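Local coordinates for protein pyruvate formate-lyase 2 (Archaeoglobus fulgidus, PDB 2F3O) that is of unknown function but belongs to the glycyl radical enzymes and probably acts as a lyase, at residues Y325-Q333 / W753-S761; V13-V21 / E97-E105. One frame throughout, in Å; residues are numbered along the deposited sequence.

Interaction 1: Y325-Q333 / W753-S761; sequences YFSGQATNQ and WSAYFVELS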
# COMPACT_ATOMS: atom_id res chain seq x y z
N TYR A 325 10.27 -42.83 5.31
CA TYR A 325 10.80 -41.56 4.81
C TYR A 325 11.35 -40.72 5.94
O TYR A 325 12.14 -39.80 5.71
CB TYR A 325 9.74 -40.78 4.04
CG TYR A 325 9.33 -41.38 2.71
CD1 TYR A 325 8.35 -42.35 2.64
CD2 TYR A 325 9.91 -40.94 1.52
CE1 TYR A 325 7.95 -42.90 1.41
CE2 TYR A 325 9.50 -41.47 0.27
CZ TYR A 325 8.53 -42.46 0.23
OH TYR A 325 8.12 -43.00 -0.96
N PHE A 326 10.95 -41.02 7.17
CA PHE A 326 11.41 -40.25 8.33
C PHE A 326 11.86 -41.13 9.51
O PHE A 326 11.55 -40.83 10.66
CB PHE A 326 10.33 -39.26 8.79
CG PHE A 326 9.89 -38.31 7.72
CD1 PHE A 326 8.76 -38.57 6.95
CD2 PHE A 326 10.61 -37.17 7.45
CE1 PHE A 326 8.36 -37.70 5.94
CE2 PHE A 326 10.22 -36.30 6.45
CZ PHE A 326 9.09 -36.57 5.70
N SER A 327 12.62 -42.20 9.21
CA SER A 327 13.02 -43.21 10.20
C SER A 327 13.94 -42.64 11.25
O SER A 327 14.76 -41.77 10.95
CB SER A 327 13.74 -44.37 9.51
OG SER A 327 13.50 -45.60 10.18
N GLY A 328 13.82 -43.12 12.48
CA GLY A 328 14.72 -42.66 13.51
C GLY A 328 14.11 -41.71 14.50
O GLY A 328 14.82 -40.91 15.11
N GLN A 329 12.79 -41.81 14.64
CA GLN A 329 12.04 -41.09 15.67
C GLN A 329 12.29 -39.59 15.66
O GLN A 329 12.71 -39.00 16.66
CB GLN A 329 12.35 -41.68 17.05
CG GLN A 329 11.99 -43.14 17.17
CD GLN A 329 12.31 -43.69 18.54
OE1 GLN A 329 13.36 -43.36 19.12
NE2 GLN A 329 11.43 -44.52 19.06
N ALA A 330 12.05 -38.98 14.51
CA ALA A 330 12.45 -37.61 14.27
C ALA A 330 11.39 -36.64 14.76
O ALA A 330 10.27 -36.62 14.27
CB ALA A 330 12.68 -37.42 12.81
N THR A 331 11.75 -35.87 15.77
CA THR A 331 10.87 -34.80 16.22
C THR A 331 11.68 -33.52 16.17
O THR A 331 11.33 -32.58 15.47
CB THR A 331 10.33 -35.05 17.63
OG1 THR A 331 11.41 -35.32 18.54
CG2 THR A 331 9.38 -36.24 17.62
N ASN A 332 12.76 -33.50 16.95
CA ASN A 332 13.84 -32.53 16.79
C ASN A 332 13.63 -31.15 17.34
O ASN A 332 13.77 -30.17 16.62
CB ASN A 332 14.37 -32.52 15.36
CG ASN A 332 15.09 -33.78 15.04
OD1 ASN A 332 16.08 -34.08 15.68
ND2 ASN A 332 14.59 -34.55 14.09
N GLN A 333 13.30 -31.08 18.63
CA GLN A 333 13.36 -29.82 19.35
C GLN A 333 14.81 -29.43 19.41
O GLN A 333 15.56 -30.00 20.18
CB GLN A 333 12.82 -29.97 20.77
CG GLN A 333 11.32 -30.11 20.86
CD GLN A 333 10.89 -30.69 22.18
OE1 GLN A 333 10.92 -30.01 23.20
NE2 GLN A 333 10.48 -31.95 22.16
N TRP A 753 20.18 -35.47 12.58
CA TRP A 753 19.65 -35.65 13.93
C TRP A 753 20.07 -36.96 14.56
O TRP A 753 20.44 -37.90 13.87
CB TRP A 753 18.13 -35.57 13.91
CG TRP A 753 17.42 -36.76 13.40
CD1 TRP A 753 16.69 -37.65 14.12
CD2 TRP A 753 17.32 -37.19 12.02
NE1 TRP A 753 16.14 -38.60 13.30
CE2 TRP A 753 16.52 -38.36 12.01
CE3 TRP A 753 17.84 -36.71 10.80
CZ2 TRP A 753 16.23 -39.04 10.83
CZ3 TRP A 753 17.54 -37.40 9.64
CH2 TRP A 753 16.74 -38.54 9.67
N SER A 754 19.97 -37.02 15.88
CA SER A 754 20.29 -38.24 16.63
C SER A 754 19.16 -39.25 16.70
O SER A 754 18.05 -38.95 17.14
CB SER A 754 20.73 -37.89 18.04
OG SER A 754 22.05 -37.36 18.04
N ALA A 755 19.44 -40.47 16.29
CA ALA A 755 18.49 -41.57 16.51
C ALA A 755 19.16 -42.71 17.25
O ALA A 755 20.38 -42.92 17.13
CB ALA A 755 17.97 -42.05 15.21
N TYR A 756 18.37 -43.46 18.03
CA TYR A 756 18.85 -44.72 18.60
C TYR A 756 18.89 -45.71 17.46
O TYR A 756 17.87 -45.95 16.82
CB TYR A 756 17.92 -45.21 19.69
CG TYR A 756 17.91 -44.33 20.90
CD1 TYR A 756 19.09 -43.97 21.53
CD2 TYR A 756 16.72 -43.87 21.43
CE1 TYR A 756 19.09 -43.16 22.65
CE2 TYR A 756 16.70 -43.06 22.54
CZ TYR A 756 17.89 -42.71 23.15
OH TYR A 756 17.86 -41.90 24.24
N PHE A 757 20.07 -46.26 17.19
CA PHE A 757 20.29 -47.14 16.04
C PHE A 757 19.21 -48.20 15.86
O PHE A 757 18.83 -48.52 14.74
CB PHE A 757 21.66 -47.81 16.15
CG PHE A 757 21.98 -48.70 15.00
CD1 PHE A 757 22.53 -48.18 13.84
CD2 PHE A 757 21.73 -50.07 15.06
CE1 PHE A 757 22.83 -49.01 12.76
CE2 PHE A 757 22.02 -50.90 13.98
CZ PHE A 757 22.58 -50.38 12.83
N VAL A 758 18.74 -48.72 16.99
CA VAL A 758 17.66 -49.73 17.07
C VAL A 758 16.35 -49.28 16.41
O VAL A 758 15.61 -50.08 15.84
CB VAL A 758 17.43 -50.08 18.57
CG1 VAL A 758 16.15 -50.89 18.78
CG2 VAL A 758 18.64 -50.81 19.11
N GLU A 759 16.10 -47.97 16.42
CA GLU A 759 14.88 -47.43 15.86
C GLU A 759 14.93 -47.06 14.38
O GLU A 759 13.97 -46.54 13.85
CB GLU A 759 14.43 -46.25 16.72
CG GLU A 759 14.38 -46.61 18.19
CD GLU A 759 13.24 -47.59 18.54
OE1 GLU A 759 13.25 -48.14 19.66
OE2 GLU A 759 12.31 -47.81 17.71
N LEU A 760 16.04 -47.35 13.72
CA LEU A 760 16.16 -47.15 12.28
C LEU A 760 15.78 -48.41 11.55
O LEU A 760 16.09 -49.49 12.01
CB LEU A 760 17.60 -46.81 11.95
CG LEU A 760 18.09 -45.53 12.60
CD1 LEU A 760 19.58 -45.43 12.52
CD2 LEU A 760 17.45 -44.39 11.88
N SER A 761 15.14 -48.28 10.39
CA SER A 761 14.72 -49.43 9.57
C SER A 761 15.92 -50.19 9.00
O SER A 761 17.04 -49.68 9.04
CB SER A 761 13.83 -48.96 8.43
OG SER A 761 14.57 -48.22 7.48
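W753 and A755 pack on G328 of the 325-333 loop, just after G752, the predicted radical glycine of this family. W753 leads out of that glycyl radical loop into strand 754-756, which pairs antiparallel with strand 747-749. The other loop runs from helix 322-325 to strand 334-338.

Two hydrogen bonds cross the contact. W753 NE1 donates to G328 O at 3.2 Å, with 154° at the hydrogen. The oxygen lies close to the indole plane, yet the N-H comes from above the carbonyl plane of G328 and misses the lone pairs. The second bond runs from S761 N to S327 OG, 3.1 Å. S761 is itself the N-cap of helix 762-770, so S327 grips the backbone just ahead of that helix.

Close packing lies beside these bonds. A330 CB packs obliquely on the indole, 3.7 Å from W753 NE1. G328 has no side chain, and L760 CD2 comes 3.6 Å from its CA. The methyl of A755 rests on G328 O.

Flat groups make further contacts. S327 O lies at the W753 ring edge, near CZ2. The amide of Q329 and the carboxylate of E759 are stacked, their planes only 4° apart, with Q329 NE2 3.6 Å from E759 CD. Q329 OE1 lies over the CG methylene of E759. E759 is bent at chi2 (-70°), which folds the carboxylate back alongside the amide. Both polar ends have their partner in N99 rather than in each other.

The amide plane of N332 is nearly perpendicular to the W753 ring. Its OD1 bonds to Q366 and its ND2 to a bound glycerol, probably from the crystallisation liquor. The amide is packed against the root of the indole, with N332 ND2 3.7 Å from W753 CG.

Interaction 2: V13-V21 / E97-E105; sequences VSKPARLSV and ETNRLMVDE
A single parallel beta bridge pairs R18 with M102 and lays the 97-105 loop along short strand 18-19. Strand 74-75 runs parallel along the other edge, bonded to the backbone of R18.

The bridge has two bonds, one through each neighbour of R18. M102 N donates to A17 O at 3.0 Å. L19 N donates to M102 O at 2.9 Å, nearly straight at 171°. A CA-H...O contact from L101 adds to the grip on A17 O.

Leucines fill the buried side. L19 and L101 cross at a slant, with L19 CD1 3.9 Å from L101 CD1. I86 of helix 83-87 and A75 touch both. The other branch of L101, CD2, reaches A17 CB at 4.0 Å.

M102 covers the more exposed side. Its chain bends at chi3 (-38°), which brings CE 3.9 Å from R18 CB, while SD meets P16 CG. The R18 guanidinium turns from the contact to a salt bridge with E22 and hydrogen bonds to P70 O and N71 O.

Beyond the bridge, one water gives a hydrogen to L19 O and accepts one from D104 N. D104 is the N-cap of helix 105-119, and its OD1 bonds to D107 N. The polar bonds across the contact are thus made by main chain and water, with side chains adding apolar cover.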
# COMPACT_ATOMS: atom_id res chain seq x y z
N VAL A 13 12.98 -42.36 31.38
CA VAL A 13 12.54 -42.08 29.99
C VAL A 13 13.14 -43.15 29.08
O VAL A 13 13.34 -42.92 27.88
CB VAL A 13 12.96 -40.67 29.42
CG1 VAL A 13 11.92 -39.58 29.74
CG2 VAL A 13 14.37 -40.28 29.86
N SER A 14 13.44 -44.31 29.66
CA SER A 14 13.95 -45.45 28.90
C SER A 14 12.92 -46.57 28.77
O SER A 14 13.21 -47.61 28.20
CB SER A 14 15.23 -45.97 29.53
OG SER A 14 16.03 -44.87 29.91
N LYS A 15 11.73 -46.34 29.30
CA LYS A 15 10.64 -47.30 29.23
C LYS A 15 10.00 -47.21 27.84
O LYS A 15 10.15 -46.17 27.19
CB LYS A 15 9.63 -47.06 30.37
CG LYS A 15 8.85 -45.74 30.34
CD LYS A 15 8.19 -45.47 31.71
CE LYS A 15 7.09 -44.39 31.65
NZ LYS A 15 5.86 -44.93 31.01
N PRO A 16 9.33 -48.29 27.37
CA PRO A 16 8.67 -48.28 26.04
C PRO A 16 7.63 -47.16 25.82
O PRO A 16 6.97 -46.72 26.77
CB PRO A 16 8.00 -49.67 25.98
CG PRO A 16 7.92 -50.13 27.39
CD PRO A 16 9.17 -49.60 28.03
N ALA A 17 7.51 -46.71 24.58
CA ALA A 17 6.67 -45.56 24.25
C ALA A 17 5.23 -45.95 23.99
O ALA A 17 4.95 -47.07 23.57
CB ALA A 17 7.23 -44.80 23.08
N ARG A 18 4.32 -45.03 24.24
CA ARG A 18 2.90 -45.28 24.00
C ARG A 18 2.28 -44.34 22.94
O ARG A 18 2.81 -43.29 22.61
CB ARG A 18 2.14 -45.18 25.32
CG ARG A 18 2.00 -43.78 25.86
CD ARG A 18 1.35 -43.79 27.22
NE ARG A 18 0.81 -42.50 27.62
CZ ARG A 18 -0.46 -42.16 27.46
NH1 ARG A 18 -1.31 -42.99 26.89
NH2 ARG A 18 -0.90 -40.98 27.87
N LEU A 19 1.14 -44.75 22.38
CA LEU A 19 0.34 -43.83 21.61
C LEU A 19 -0.56 -43.04 22.57
O LEU A 19 -1.50 -43.59 23.14
CB LEU A 19 -0.49 -44.58 20.60
CG LEU A 19 -1.21 -43.60 19.69
CD1 LEU A 19 -0.19 -42.89 18.81
CD2 LEU A 19 -2.25 -44.31 18.86
N SER A 20 -0.24 -41.76 22.76
CA SER A 20 -0.98 -40.89 23.69
C SER A 20 -2.23 -40.28 23.05
O SER A 20 -2.28 -40.05 21.85
CB SER A 20 -0.07 -39.79 24.23
OG SER A 20 -0.83 -38.81 24.88
N VAL A 21 -3.24 -40.02 23.85
CA VAL A 21 -4.54 -39.79 23.27
C VAL A 21 -5.27 -38.60 23.91
O VAL A 21 -6.16 -38.01 23.31
CB VAL A 21 -5.33 -41.11 23.33
CG1 VAL A 21 -6.73 -40.95 23.86
CG2 VAL A 21 -5.31 -41.78 21.99
N GLU A 97 8.64 -53.18 13.86
CA GLU A 97 10.08 -53.24 14.15
C GLU A 97 10.73 -51.92 14.62
O GLU A 97 11.66 -51.95 15.43
CB GLU A 97 10.88 -53.93 13.02
CG GLU A 97 11.11 -53.11 11.76
CD GLU A 97 12.45 -53.43 11.09
OE1 GLU A 97 12.71 -52.94 9.96
OE2 GLU A 97 13.26 -54.17 11.70
N THR A 98 10.23 -50.78 14.15
CA THR A 98 10.77 -49.47 14.52
C THR A 98 9.66 -48.58 15.06
O THR A 98 8.55 -48.60 14.54
CB THR A 98 11.38 -48.76 13.31
OG1 THR A 98 10.43 -48.77 12.23
CG2 THR A 98 12.64 -49.46 12.85
N ASN A 99 9.99 -47.79 16.08
CA ASN A 99 9.07 -46.82 16.69
C ASN A 99 7.74 -47.43 17.13
O ASN A 99 6.66 -46.98 16.74
CB ASN A 99 8.86 -45.61 15.77
CG ASN A 99 8.33 -44.39 16.49
OD1 ASN A 99 8.77 -44.05 17.59
ND2 ASN A 99 7.38 -43.72 15.86
N ARG A 100 7.85 -48.48 17.93
CA ARG A 100 6.70 -49.18 18.47
C ARG A 100 5.99 -48.33 19.53
O ARG A 100 6.62 -47.64 20.32
CB ARG A 100 7.11 -50.55 19.05
CG ARG A 100 8.24 -50.51 20.09
CD ARG A 100 8.67 -51.92 20.50
NE ARG A 100 8.36 -52.89 19.44
CZ ARG A 100 8.39 -54.21 19.61
NH1 ARG A 100 8.73 -54.74 20.78
NH2 ARG A 100 8.08 -55.01 18.59
N LEU A 101 4.67 -48.36 19.49
CA LEU A 101 3.86 -47.58 20.41
C LEU A 101 2.80 -48.49 20.99
O LEU A 101 2.03 -49.09 20.24
CB LEU A 101 3.18 -46.42 19.66
CG LEU A 101 4.05 -45.38 18.93
CD1 LEU A 101 3.25 -44.57 17.90
CD2 LEU A 101 4.70 -44.47 19.95
N MET A 102 2.76 -48.63 22.30
CA MET A 102 1.72 -49.44 22.91
C MET A 102 0.42 -48.67 22.77
O MET A 102 0.39 -47.46 22.96
CB MET A 102 1.98 -49.69 24.40
CG MET A 102 3.42 -49.97 24.76
SD MET A 102 3.69 -49.93 26.55
CE MET A 102 2.62 -48.59 27.12
N VAL A 103 -0.65 -49.36 22.40
CA VAL A 103 -1.94 -48.70 22.33
C VAL A 103 -2.91 -49.34 23.32
O VAL A 103 -3.13 -50.54 23.29
CB VAL A 103 -2.49 -48.66 20.87
CG1 VAL A 103 -2.22 -49.96 20.12
CG2 VAL A 103 -3.96 -48.31 20.86
N ASP A 104 -3.43 -48.53 24.24
CA ASP A 104 -4.45 -48.99 25.18
C ASP A 104 -5.73 -49.27 24.40
O ASP A 104 -6.31 -48.36 23.81
CB ASP A 104 -4.70 -47.93 26.26
CG ASP A 104 -5.85 -48.29 27.16
OD1 ASP A 104 -6.95 -47.74 27.00
OD2 ASP A 104 -5.65 -49.16 28.03
N GLU A 105 -6.19 -50.51 24.39
CA GLU A 105 -7.30 -50.90 23.51
C GLU A 105 -8.64 -50.22 23.84
O GLU A 105 -9.52 -50.15 22.99
CB GLU A 105 -7.45 -52.42 23.46
CG GLU A 105 -7.36 -53.07 24.83
CD GLU A 105 -8.51 -54.01 25.07
OE1 GLU A 105 -9.32 -54.18 24.14
OE2 GLU A 105 -8.61 -54.58 26.19
O HOH W 1 -3.30 -45.55 24.49

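In the fold
N99 ties the two contacts together. It belongs to the 97-105 segment of interaction 2, but its backbone N and side-chain OD1 reach into interaction 1. N99 N lies 2.8 Å from E759 OE2, and N99 OD1 lies 3.1 Å from Q329 NE2. Both are probable hydrogen bonds; one goes to the carboxylate, the other to the amide. T98 CG2 packs 3.4 Å from E759 O. The centres of interactions 1 and 2 are about 15 Å apart. Interaction 1 is the deeper one, beside predicted radical site G752 and the glycerol at N332. Interaction 2 lies about 21 Å from the chain centre, against about 11 Å for interaction 1.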